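Local coordinates for hydroxyethylthiazole kinase (Pyrococcus horikoshii, PDB 3HPD), which probably catalyses the ATP- and magnesium-dependent phosphorylation of the hydroxyl group of 4-methyl-5-beta-hydroxyethylthiazole in thiamine biosynthesis, at residues T161-V164 and Y170-D173; A31-A36 and D244-I249; E80-N83 and P88-L91; I62-L67 and T103-E108. All coordinates share one frame; numbering follows the deposited sequence.

Contact 1. Residues T161-V164 and Y170-D173; sequences TVAV and YVSD
Thr-161 meets Val-171 and Asp-173 with different branches of its side chain. The methyl CG2 lies 3.9 Å from Val-171 CG1, while the hydroxyl OG1 rests 3.6 Å from Asp-173 CB. Both approaches are oblique, and they follow from a chi1 of -77°, which sets OG1 beside the backbone N and sends CG2 anti to it. With a glycine here both branches would go, and Val-171 CG1 and Asp-173 CB would probably face a gap at this end of the strand pair. The carboxylate of Asp-173 turns elsewhere, to a salt bridge with Arg-175.

Val-162 is gripped through its backbone: its N donates to Ser-172 O at 2.8 Å with an N-H...O angle of 167°, and its O accepts from Ser-172 N at 2.9 Å. The two bonds make Val-162 and Ser-172 a hydrogen-bonded pair of an antiparallel beta hairpin, strands 161-165 and 169-172, in which the axes of the short segments 161-164 and 170-172 run at 171°. The hairpin is part of the large mixed sheet of this ribokinase-clan kinase, marking where parallel strands give way to antiparallel ones.

Ala-163 faces Val-171 as a non-hydrogen-bonded pair. Its CB comes 4.2 Å from Val-171 CG2, on the face covered by helix 210-231, and it also touches Lys-118, a predicted ATP-binding residue. Ala-163 CA lies 3.1 Å from Tyr-170 O, a CA-H...O contact.

Val-164 restores the hydrogen-bonded pattern with Tyr-170: Val-164 N donates to Tyr-170 O, and Tyr-170 N donates to Val-164 O at 3.1 Å. Thr-151 of helix 144-157 packs against both side chains.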
loop_
_atom_site.group_PDB
_atom_site.type_symbol
_atom_site.label_atom_id
_atom_site.label_comp_id
_atom_site.label_asym_id
_atom_site.label_seq_id
_atom_site.Cartn_x
_atom_site.Cartn_y
_atom_site.Cartn_z
ATOM N N THR A 161 4.139 -29.414 -0.493
ATOM C CA THR A 161 5.427 -28.967 -0.995
ATOM C C THR A 161 5.823 -27.813 -0.090
ATOM O O THR A 161 5.017 -26.918 0.177
ATOM C CB THR A 161 5.336 -28.479 -2.456
ATOM O OG1 THR A 161 5.261 -29.614 -3.328
ATOM C CG2 THR A 161 6.555 -27.633 -2.825
ATOM N N VAL A 162 7.056 -27.841 0.395
ATOM C CA VAL A 162 7.527 -26.797 1.285
ATOM C C VAL A 162 8.776 -26.142 0.742
ATOM O O VAL A 162 9.621 -26.792 0.125
ATOM C CB VAL A 162 7.849 -27.360 2.693
ATOM C CG1 VAL A 162 8.471 -26.272 3.566
ATOM C CG2 VAL A 162 6.583 -27.908 3.337
ATOM N N ALA A 163 8.876 -24.839 0.965
ATOM C CA ALA A 163 10.042 -24.091 0.547
ATOM C C ALA A 163 10.540 -23.326 1.763
ATOM O O ALA A 163 9.773 -22.625 2.423
ATOM C CB ALA A 163 9.691 -23.115 -0.577
ATOM N N VAL A 164 11.816 -23.511 2.080
ATOM C CA VAL A 164 12.445 -22.794 3.176
ATOM C C VAL A 164 13.377 -21.834 2.445
ATOM O O VAL A 164 14.379 -22.244 1.858
ATOM C CB VAL A 164 13.266 -23.725 4.094
ATOM C CG1 VAL A 164 14.003 -22.895 5.136
ATOM C CG2 VAL A 164 12.345 -24.721 4.784
ATOM N N TYR A 170 15.481 -23.914 -0.523
ATOM C CA TYR A 170 15.274 -25.346 -0.685
ATOM C C TYR A 170 13.780 -25.585 -0.843
ATOM O O TYR A 170 12.968 -25.007 -0.118
ATOM C CB TYR A 170 15.813 -26.120 0.521
ATOM C CG TYR A 170 17.316 -26.212 0.503
ATOM C CD1 TYR A 170 17.966 -27.086 -0.367
ATOM C CD2 TYR A 170 18.092 -25.369 1.293
ATOM C CE1 TYR A 170 19.355 -27.114 -0.452
ATOM C CE2 TYR A 170 19.475 -25.386 1.214
ATOM C CZ TYR A 170 20.100 -26.258 0.339
ATOM O OH TYR A 170 21.470 -26.260 0.241
ATOM N N VAL A 171 13.429 -26.424 -1.809
ATOM C CA VAL A 171 12.035 -26.751 -2.085
ATOM C C VAL A 171 11.938 -28.263 -2.156
ATOM O O VAL A 171 12.744 -28.902 -2.832
ATOM C CB VAL A 171 11.589 -26.171 -3.443
ATOM C CG1 VAL A 171 10.072 -26.238 -3.570
ATOM C CG2 VAL A 171 12.084 -24.744 -3.585
ATOM N N SER A 172 10.960 -28.834 -1.462
ATOM C CA SER A 172 10.791 -30.281 -1.467
ATOM C C SER A 172 9.338 -30.698 -1.314
ATOM O O SER A 172 8.549 -30.013 -0.661
ATOM C CB SER A 172 11.606 -30.911 -0.334
ATOM O OG SER A 172 11.481 -32.327 -0.343
ATOM N N ASP A 173 8.990 -31.824 -1.928
ATOM C CA ASP A 173 7.639 -32.356 -1.830
ATOM C C ASP A 173 7.715 -33.622 -0.984
ATOM O O ASP A 173 6.755 -34.384 -0.894
ATOM C CB ASP A 173 7.071 -32.672 -3.218
ATOM C CG ASP A 173 7.837 -33.770 -3.940
ATOM O OD1 ASP A 173 8.859 -34.251 -3.408
ATOM O OD2 ASP A 173 7.409 -34.149 -5.051
#

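Contact 2. Residues A31-A36 and D244-I249; sequences ANALLA and DWLYRI
Ala-36 meets Leu-246 and Tyr-247 at once, and Ala-33 adds a second touch on Leu-246. The CB atoms of Ala-36 and Leu-246 lie 3.9 Å apart. One turn back, Ala-33 CB is 4.0 Å from Leu-246 CD1, so the leucine spans both alanines along one side of helix 27-37. Its CG stands beside the backbone N (chi1 -79°), and from there the branch reaches Ala-33.

The carbonyl oxygen of Ala-36 takes a CA-H...O contact from Tyr-247 CA at 3.1 Å. The same oxygen sits at the edge of the Tyr-247 ring, near its plane, 3.6 Å from Tyr-247 CD1. With alanines on one side, the two short helix axes approach to 8.4 Å at 26°.

Farther out, Leu-246 is also covered by Leu-200 of helix 193-205 and Ala-224 of helix 210-231. A second subunit binds both helices: Asp-244 OD2 is hydrogen-bonded to Ser-237 OG of that neighbour, and Asn-32 OD1 to its Thr-191 N.

No hydrogen bond joins the two segments directly, so their cohesion rests on aliphatic packing round the two alanine methyls and on Ala-36 O, which meets Tyr-247 CA and the edge of its ring, and polar fixing comes from around them.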
loop_
_atom_site.group_PDB
_atom_site.type_symbol
_atom_site.label_atom_id
_atom_site.label_comp_id
_atom_site.label_asym_id
_atom_site.label_seq_id
_atom_site.Cartn_x
_atom_site.Cartn_y
_atom_site.Cartn_z
ATOM N N ALA A 31 0.208 -7.489 -5.886
ATOM C CA ALA A 31 -0.695 -7.380 -7.026
ATOM C C ALA A 31 0.115 -6.976 -8.251
ATOM O O ALA A 31 -0.046 -7.546 -9.330
ATOM C CB ALA A 31 -1.774 -6.342 -6.756
ATOM N N ASN A 32 0.991 -5.989 -8.080
ATOM C CA ASN A 32 1.815 -5.534 -9.186
ATOM C C ASN A 32 2.873 -6.553 -9.583
ATOM O O ASN A 32 3.286 -6.602 -10.740
ATOM C CB ASN A 32 2.463 -4.188 -8.861
ATOM C CG ASN A 32 1.517 -3.030 -9.088
ATOM O OD1 ASN A 32 0.715 -3.054 -10.024
ATOM N ND2 ASN A 32 1.611 -2.006 -8.249
ATOM N N ALA A 33 3.316 -7.368 -8.630
ATOM C CA ALA A 33 4.301 -8.395 -8.942
ATOM C C ALA A 33 3.620 -9.416 -9.855
ATOM O O ALA A 33 4.197 -9.861 -10.851
ATOM C CB ALA A 33 4.801 -9.064 -7.663
ATOM N N LEU A 34 2.386 -9.782 -9.519
ATOM C CA LEU A 34 1.639 -10.738 -10.328
ATOM C C LEU A 34 1.365 -10.187 -11.725
ATOM O O LEU A 34 1.514 -10.900 -12.715
ATOM C CB LEU A 34 0.319 -11.108 -9.638
ATOM C CG LEU A 34 0.444 -12.194 -8.564
ATOM C CD1 LEU A 34 -0.786 -12.207 -7.668
ATOM C CD2 LEU A 34 0.637 -13.543 -9.245
ATOM N N LEU A 35 0.967 -8.921 -11.814
ATOM C CA LEU A 35 0.693 -8.323 -13.123
ATOM C C LEU A 35 1.955 -8.266 -13.989
ATOM O O LEU A 35 1.906 -8.535 -15.187
ATOM C CB LEU A 35 0.115 -6.912 -12.965
ATOM C CG LEU A 35 -1.334 -6.809 -12.474
ATOM C CD1 LEU A 35 -1.667 -5.344 -12.215
ATOM C CD2 LEU A 35 -2.290 -7.403 -13.502
ATOM N N ALA A 36 3.086 -7.919 -13.383
ATOM C CA ALA A 36 4.339 -7.839 -14.129
ATOM C C ALA A 36 4.727 -9.206 -14.686
ATOM O O ALA A 36 5.200 -9.309 -15.820
ATOM C CB ALA A 36 5.456 -7.301 -13.230
ATOM N N ASP A 244 10.020 -4.433 -13.086
ATOM C CA ASP A 244 10.505 -4.321 -14.455
ATOM C C ASP A 244 11.022 -5.661 -14.946
ATOM O O ASP A 244 10.709 -6.086 -16.059
ATOM C CB ASP A 244 11.630 -3.287 -14.556
ATOM C CG ASP A 244 11.123 -1.864 -14.474
ATOM O OD1 ASP A 244 9.898 -1.669 -14.326
ATOM O OD2 ASP A 244 11.952 -0.938 -14.562
ATOM N N TRP A 245 11.804 -6.336 -14.110
ATOM C CA TRP A 245 12.363 -7.612 -14.516
ATOM C C TRP A 245 11.443 -8.818 -14.430
ATOM O O TRP A 245 11.660 -9.809 -15.124
ATOM C CB TRP A 245 13.690 -7.849 -13.793
ATOM C CG TRP A 245 14.748 -7.039 -14.465
ATOM C CD1 TRP A 245 15.232 -5.820 -14.073
ATOM C CD2 TRP A 245 15.309 -7.297 -15.754
ATOM N NE1 TRP A 245 16.054 -5.300 -15.051
ATOM C CE2 TRP A 245 16.117 -6.187 -16.093
ATOM C CE3 TRP A 245 15.202 -8.360 -16.662
ATOM C CZ2 TRP A 245 16.813 -6.111 -17.305
ATOM C CZ3 TRP A 245 15.895 -8.282 -17.866
ATOM C CH2 TRP A 245 16.689 -7.164 -18.175
ATOM N N LEU A 246 10.409 -8.749 -13.603
ATOM C CA LEU A 246 9.467 -9.863 -13.543
ATOM C C LEU A 246 8.740 -9.862 -14.885
ATOM O O LEU A 246 8.238 -10.890 -15.344
ATOM C CB LEU A 246 8.465 -9.674 -12.400
ATOM C CG LEU A 246 9.022 -10.029 -11.022
ATOM C CD1 LEU A 246 7.982 -9.728 -9.947
ATOM C CD2 LEU A 246 9.407 -11.514 -11.002
ATOM N N TYR A 247 8.712 -8.690 -15.510
ATOM C CA TYR A 247 8.071 -8.484 -16.806
ATOM C C TYR A 247 9.023 -8.817 -17.960
ATOM O O TYR A 247 8.627 -9.448 -18.941
ATOM C CB TYR A 247 7.636 -7.021 -16.921
ATOM C CG TYR A 247 6.994 -6.630 -18.233
ATOM C CD1 TYR A 247 5.656 -6.926 -18.498
ATOM C CD2 TYR A 247 7.716 -5.929 -19.198
ATOM C CE1 TYR A 247 5.053 -6.526 -19.690
ATOM C CE2 TYR A 247 7.123 -5.526 -20.393
ATOM C CZ TYR A 247 5.793 -5.826 -20.631
ATOM O OH TYR A 247 5.201 -5.410 -21.806
ATOM N N ARG A 248 10.278 -8.392 -17.833
ATOM C CA ARG A 248 11.279 -8.612 -18.879
ATOM C C ARG A 248 11.909 -9.998 -18.928
ATOM O O ARG A 248 12.350 -10.441 -19.989
ATOM C CB ARG A 248 12.406 -7.582 -18.757
ATOM C CG ARG A 248 11.966 -6.141 -18.896
ATOM C CD ARG A 248 13.160 -5.196 -18.791
ATOM N NE ARG A 248 14.096 -5.369 -19.900
ATOM C CZ ARG A 248 15.221 -4.676 -20.050
ATOM N NH1 ARG A 248 15.563 -3.760 -19.158
ATOM N NH2 ARG A 248 16.001 -4.896 -21.098
ATOM N N ILE A 249 11.970 -10.683 -17.793
ATOM C CA ILE A 249 12.588 -12.001 -17.781
ATOM C C ILE A 249 11.963 -12.892 -18.854
ATOM O O ILE A 249 10.746 -12.915 -19.032
ATOM C CB ILE A 249 12.477 -12.662 -16.386
ATOM C CG1 ILE A 249 13.302 -13.951 -16.355
ATOM C CG2 ILE A 249 11.017 -12.942 -16.048
ATOM C CD1 ILE A 249 13.485 -14.529 -14.951
#

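Contact 3. Residues E80-N83 and P88-L91; sequences EIAN and PIVL
A beta-alpha-beta crossover, strand 59-63, helix 69-85 and strand 89-92, includes this contact: the last turns of its helix meet the start of the returning strand through Ala-82, Asn-83 and Ile-89. Ile-89 does the reaching. Its CD1 ends 3.5 Å from Ala-82 CB, and its CG1 is almost as near, at 3.6 Å from the same methyl, so the ethyl branch lies against the alanine along two of its carbons. Chi1 of -58° places CG1 beside the backbone N, and an extended chi2 of 166° carries the tip to the helix.

The same CD1 also approaches the carboxamide of Asn-83. It stands about 3.3 Å above the plane of Asn-83 CG, OD1 and ND2, offset beyond the outer end of the amide, 3.6 Å from Asn-83 OD1 and 3.9 Å from Asn-83 ND2. The two side chains cross at about a right angle. No hydrogen bond passes between the segments; Asn-83 ND2 is instead bonded to Gly-113 O, which limits the rotation of the amide whose face the methyl approaches.

Ile-89 N is held by the carboxylate of Asp-115, and its side chain is flanked by Val-114 and by Ile-62 of strand 59-63. Ala-82 touches Val-60 of that strand and Ile-54 of helix 50-56, so the contact lies between helix 69-85 and the parallel strands 59-63 and 89-92 beneath it.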
loop_
_atom_site.group_PDB
_atom_site.type_symbol
_atom_site.label_atom_id
_atom_site.label_comp_id
_atom_site.label_asym_id
_atom_site.label_seq_id
_atom_site.Cartn_x
_atom_site.Cartn_y
_atom_site.Cartn_z
ATOM N N GLU A 80 -10.979 -24.077 3.208
ATOM C CA GLU A 80 -11.947 -25.154 3.087
ATOM C C GLU A 80 -12.643 -25.117 1.723
ATOM O O GLU A 80 -12.849 -26.154 1.098
ATOM C CB GLU A 80 -12.955 -25.065 4.234
ATOM C CG GLU A 80 -12.266 -25.098 5.597
ATOM C CD GLU A 80 -13.222 -24.985 6.767
ATOM O OE1 GLU A 80 -14.246 -24.278 6.640
ATOM O OE2 GLU A 80 -12.935 -25.589 7.821
ATOM N N ILE A 81 -12.985 -23.920 1.257
ATOM C CA ILE A 81 -13.640 -23.756 -0.041
ATOM C C ILE A 81 -12.710 -24.171 -1.181
ATOM O O ILE A 81 -13.102 -24.927 -2.075
ATOM C CB ILE A 81 -14.075 -22.289 -0.258
ATOM C CG1 ILE A 81 -15.167 -21.920 0.748
ATOM C CG2 ILE A 81 -14.565 -22.090 -1.689
ATOM C CD1 ILE A 81 -15.561 -20.460 0.715
ATOM N N ALA A 82 -11.476 -23.676 -1.147
ATOM C CA ALA A 82 -10.499 -24.001 -2.177
ATOM C C ALA A 82 -10.241 -25.504 -2.246
ATOM O O ALA A 82 -10.153 -26.067 -3.333
ATOM C CB ALA A 82 -9.187 -23.253 -1.921
ATOM N N ASN A 83 -10.115 -26.155 -1.093
ATOM C CA ASN A 83 -9.867 -27.592 -1.094
ATOM C C ASN A 83 -11.052 -28.378 -1.652
ATOM O O ASN A 83 -10.866 -29.374 -2.345
ATOM C CB ASN A 83 -9.513 -28.091 0.309
ATOM C CG ASN A 83 -8.064 -27.825 0.668
ATOM O OD1 ASN A 83 -7.182 -27.915 -0.185
ATOM N ND2 ASN A 83 -7.809 -27.512 1.933
ATOM N N PRO A 88 -5.587 -24.895 -6.079
ATOM C CA PRO A 88 -4.355 -24.929 -5.287
ATOM C C PRO A 88 -4.214 -23.766 -4.308
ATOM O O PRO A 88 -4.577 -22.630 -4.619
ATOM C CB PRO A 88 -3.259 -24.948 -6.352
ATOM C CG PRO A 88 -3.876 -24.202 -7.487
ATOM C CD PRO A 88 -5.284 -24.754 -7.514
ATOM N N ILE A 89 -3.692 -24.069 -3.123
ATOM C CA ILE A 89 -3.507 -23.072 -2.074
ATOM C C ILE A 89 -2.038 -22.882 -1.706
ATOM O O ILE A 89 -1.310 -23.854 -1.510
ATOM C CB ILE A 89 -4.254 -23.485 -0.789
ATOM C CG1 ILE A 89 -5.741 -23.674 -1.090
ATOM C CG2 ILE A 89 -4.053 -22.430 0.299
ATOM C CD1 ILE A 89 -6.489 -24.389 0.004
ATOM N N VAL A 90 -1.615 -21.622 -1.618
ATOM C CA VAL A 90 -0.250 -21.282 -1.224
ATOM C C VAL A 90 -0.351 -20.539 0.105
ATOM O O VAL A 90 -1.086 -19.556 0.215
ATOM C CB VAL A 90 0.439 -20.339 -2.238
ATOM C CG1 VAL A 90 1.841 -19.991 -1.744
ATOM C CG2 VAL A 90 0.506 -20.996 -3.611
ATOM N N LEU A 91 0.372 -21.009 1.114
ATOM C CA LEU A 91 0.347 -20.358 2.418
ATOM C C LEU A 91 1.700 -19.767 2.785
ATOM O O LEU A 91 2.715 -20.450 2.724
ATOM C CB LEU A 91 -0.060 -21.352 3.514
ATOM C CG LEU A 91 0.112 -20.845 4.953
ATOM C CD1 LEU A 91 -0.869 -19.699 5.222
ATOM C CD2 LEU A 91 -0.120 -21.988 5.934
#

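Contact 4. Residues I62-L67 and T103-E108; sequences INIGTL and TRVSLE
No ring or other flat group takes part where Ile-64 and Leu-67 meet Val-105 and Ser-106; the planar group that matters is the amide of Asn-63, one residue before Ile-64. Its OD1 accepts from Gly-65 N at 2.9 Å, in the carbonyl plane and with an N-H...O angle of 156°. This is an Asx turn, which closes the bend at the C-terminal end of strand 59-63. Asn-23 ND2 is a second donor, so two bonds grip OD1.

Beyond the turn, Ile-64 extends toward helix 100-112. Its CG1 is wedged between the backbone N and the carbonyl carbon (chi1 66°), and CD1 thereby comes to 3.1 Å from Ser-106 OG. That is a tight carbon-to-oxygen contact, and the hydroxyl is bonded to Arg-102 O one turn earlier in its own helix. The other branch, Ile-64 CG2, is looser, 4.4 Å from Val-105 CG1.

Leu-67 and Val-105 reach toward each other tip to tip, with Leu-67 CD2 3.8 Å from Val-105 CG2. Leu-67 makes this contact with chi2 at 20°, away from the staggered positions. Arg-72 of helix 69-85 packs against Val-105 as well.

Leu-67 also lies on Glu-49 of a third subunit, and Thr-66 touches Met-43 of that subunit, a residue predicted to bind substrate. The loop is fixed at its root by polar bonds of Asn-63; across the two segments it meets the helix mainly through aliphatic carbons, with a weak hydrogen bond from Arg-102 to Gly-65 O beside them, while the Ser-106 hydroxyl, pressed by Ile-64 CD1, is hydrogen-bonded within its own helix.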
loop_
_atom_site.group_PDB
_atom_site.type_symbol
_atom_site.label_atom_id
_atom_site.label_comp_id
_atom_site.label_asym_id
_atom_site.label_seq_id
_atom_site.Cartn_x
_atom_site.Cartn_y
_atom_site.Cartn_z
ATOM N N ILE A 62 -2.705 -17.340 0.590
ATOM C CA ILE A 62 -3.046 -16.873 1.929
ATOM C C ILE A 62 -1.778 -16.369 2.614
ATOM O O ILE A 62 -0.776 -17.077 2.686
ATOM C CB ILE A 62 -3.671 -18.007 2.777
ATOM C CG1 ILE A 62 -4.988 -18.462 2.139
ATOM C CG2 ILE A 62 -3.916 -17.518 4.206
ATOM C CD1 ILE A 62 -5.597 -19.697 2.780
ATOM N N ASN A 63 -1.833 -15.138 3.108
ATOM C CA ASN A 63 -0.695 -14.504 3.767
ATOM C C ASN A 63 -1.200 -13.905 5.083
ATOM O O ASN A 63 -2.023 -12.993 5.074
ATOM C CB ASN A 63 -0.142 -13.408 2.847
ATOM C CG ASN A 63 1.098 -12.751 3.401
ATOM O OD1 ASN A 63 1.140 -12.365 4.565
ATOM N ND2 ASN A 63 2.118 -12.607 2.559
ATOM N N ILE A 64 -0.697 -14.410 6.206
ATOM C CA ILE A 64 -1.138 -13.958 7.531
ATOM C C ILE A 64 -0.364 -12.791 8.144
ATOM O O ILE A 64 -0.475 -12.544 9.345
ATOM C CB ILE A 64 -1.088 -15.125 8.542
ATOM C CG1 ILE A 64 0.366 -15.556 8.771
ATOM C CG2 ILE A 64 -1.900 -16.300 8.019
ATOM C CD1 ILE A 64 0.530 -16.653 9.820
ATOM N N GLY A 65 0.397 -12.073 7.322
ATOM C CA GLY A 65 1.203 -10.958 7.806
ATOM C C GLY A 65 0.574 -9.944 8.752
ATOM O O GLY A 65 1.235 -9.453 9.672
ATOM N N THR A 66 -0.690 -9.604 8.524
ATOM C CA THR A 66 -1.380 -8.636 9.375
ATOM C C THR A 66 -2.760 -9.159 9.748
ATOM O O THR A 66 -3.744 -8.427 9.696
ATOM C CB THR A 66 -1.556 -7.274 8.662
ATOM O OG1 THR A 66 -2.277 -7.465 7.437
ATOM C CG2 THR A 66 -0.198 -6.640 8.362
ATOM N N LEU A 67 -2.829 -10.423 10.141
ATOM C CA LEU A 67 -4.107 -11.028 10.490
ATOM C C LEU A 67 -4.747 -10.557 11.789
ATOM O O LEU A 67 -4.111 -9.915 12.623
ATOM C CB LEU A 67 -3.970 -12.556 10.552
ATOM C CG LEU A 67 -2.878 -13.224 11.407
ATOM C CD1 LEU A 67 -2.349 -12.297 12.489
ATOM C CD2 LEU A 67 -3.451 -14.500 12.016
ATOM N N THR A 103 1.336 -18.817 14.746
ATOM C CA THR A 103 1.699 -20.226 14.672
ATOM C C THR A 103 0.421 -21.060 14.670
ATOM O O THR A 103 0.268 -21.992 13.874
ATOM C CB THR A 103 2.563 -20.640 15.882
ATOM O OG1 THR A 103 3.739 -19.823 15.927
ATOM C CG2 THR A 103 2.975 -22.106 15.770
ATOM N N ARG A 104 -0.498 -20.709 15.565
ATOM C CA ARG A 104 -1.768 -21.417 15.687
ATOM C C ARG A 104 -2.589 -21.375 14.401
ATOM O O ARG A 104 -3.059 -22.411 13.922
ATOM C CB ARG A 104 -2.588 -20.837 16.847
ATOM C CG ARG A 104 -4.004 -21.389 16.934
ATOM C CD ARG A 104 -4.712 -21.019 18.241
ATOM N NE ARG A 104 -4.908 -19.580 18.421
ATOM C CZ ARG A 104 -4.168 -18.817 19.223
ATOM N NH1 ARG A 104 -3.176 -19.353 19.921
ATOM N NH2 ARG A 104 -4.429 -17.522 19.341
ATOM N N VAL A 105 -2.764 -20.183 13.843
ATOM C CA VAL A 105 -3.538 -20.036 12.615
ATOM C C VAL A 105 -2.872 -20.761 11.446
ATOM O O VAL A 105 -3.552 -21.370 10.617
ATOM C CB VAL A 105 -3.736 -18.547 12.255
ATOM C CG1 VAL A 105 -4.461 -18.421 10.924
ATOM C CG2 VAL A 105 -4.529 -17.852 13.361
ATOM N N SER A 106 -1.547 -20.704 11.378
ATOM C CA SER A 106 -0.829 -21.381 10.304
ATOM C C SER A 106 -1.073 -22.890 10.371
ATOM O O SER A 106 -1.354 -23.526 9.356
ATOM C CB SER A 106 0.675 -21.101 10.403
ATOM O OG SER A 106 0.950 -19.727 10.204
ATOM N N LEU A 107 -0.968 -23.458 11.567
ATOM C CA LEU A 107 -1.177 -24.894 11.740
ATOM C C LEU A 107 -2.620 -25.291 11.450
ATOM O O LEU A 107 -2.882 -26.386 10.951
ATOM C CB LEU A 107 -0.787 -25.320 13.159
ATOM C CG LEU A 107 0.706 -25.191 13.480
ATOM C CD1 LEU A 107 0.971 -25.590 14.927
ATOM C CD2 LEU A 107 1.506 -26.064 12.522
ATOM N N GLU A 108 -3.550 -24.392 11.754
ATOM C CA GLU A 108 -4.969 -24.630 11.524
ATOM C C GLU A 108 -5.228 -24.768 10.023
ATOM O O GLU A 108 -5.974 -25.645 9.579
ATOM C CB GLU A 108 -5.776 -23.464 12.095
ATOM C CG GLU A 108 -7.268 -23.689 12.159
ATOM C CD GLU A 108 -7.992 -22.526 12.812
ATOM O OE1 GLU A 108 -7.321 -21.709 13.483
ATOM O OE2 GLU A 108 -9.230 -22.433 12.664
#

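In the fold
From the N terminus, helix 27-37 opens the widest loop, which contact 2 closes only at 244-249; the other three contacts are nested inside it. Contact 4 opens next at the end of strand 59-63 and closes on helix 100-112, and within that loop contact 3 joins helix 69-85 to strand 89-92. These two touch: Val-90 O and Ile-62 N, 2.8 Å apart, link neighbouring parallel strands. Contact 1 follows in series as the hairpin 161-173, in the same sheet, its centre about 17 Å from that of contact 3. No pair of loops crosses. Contact 2 joins helices and lies across the chain's centre from contacts 1 and 4.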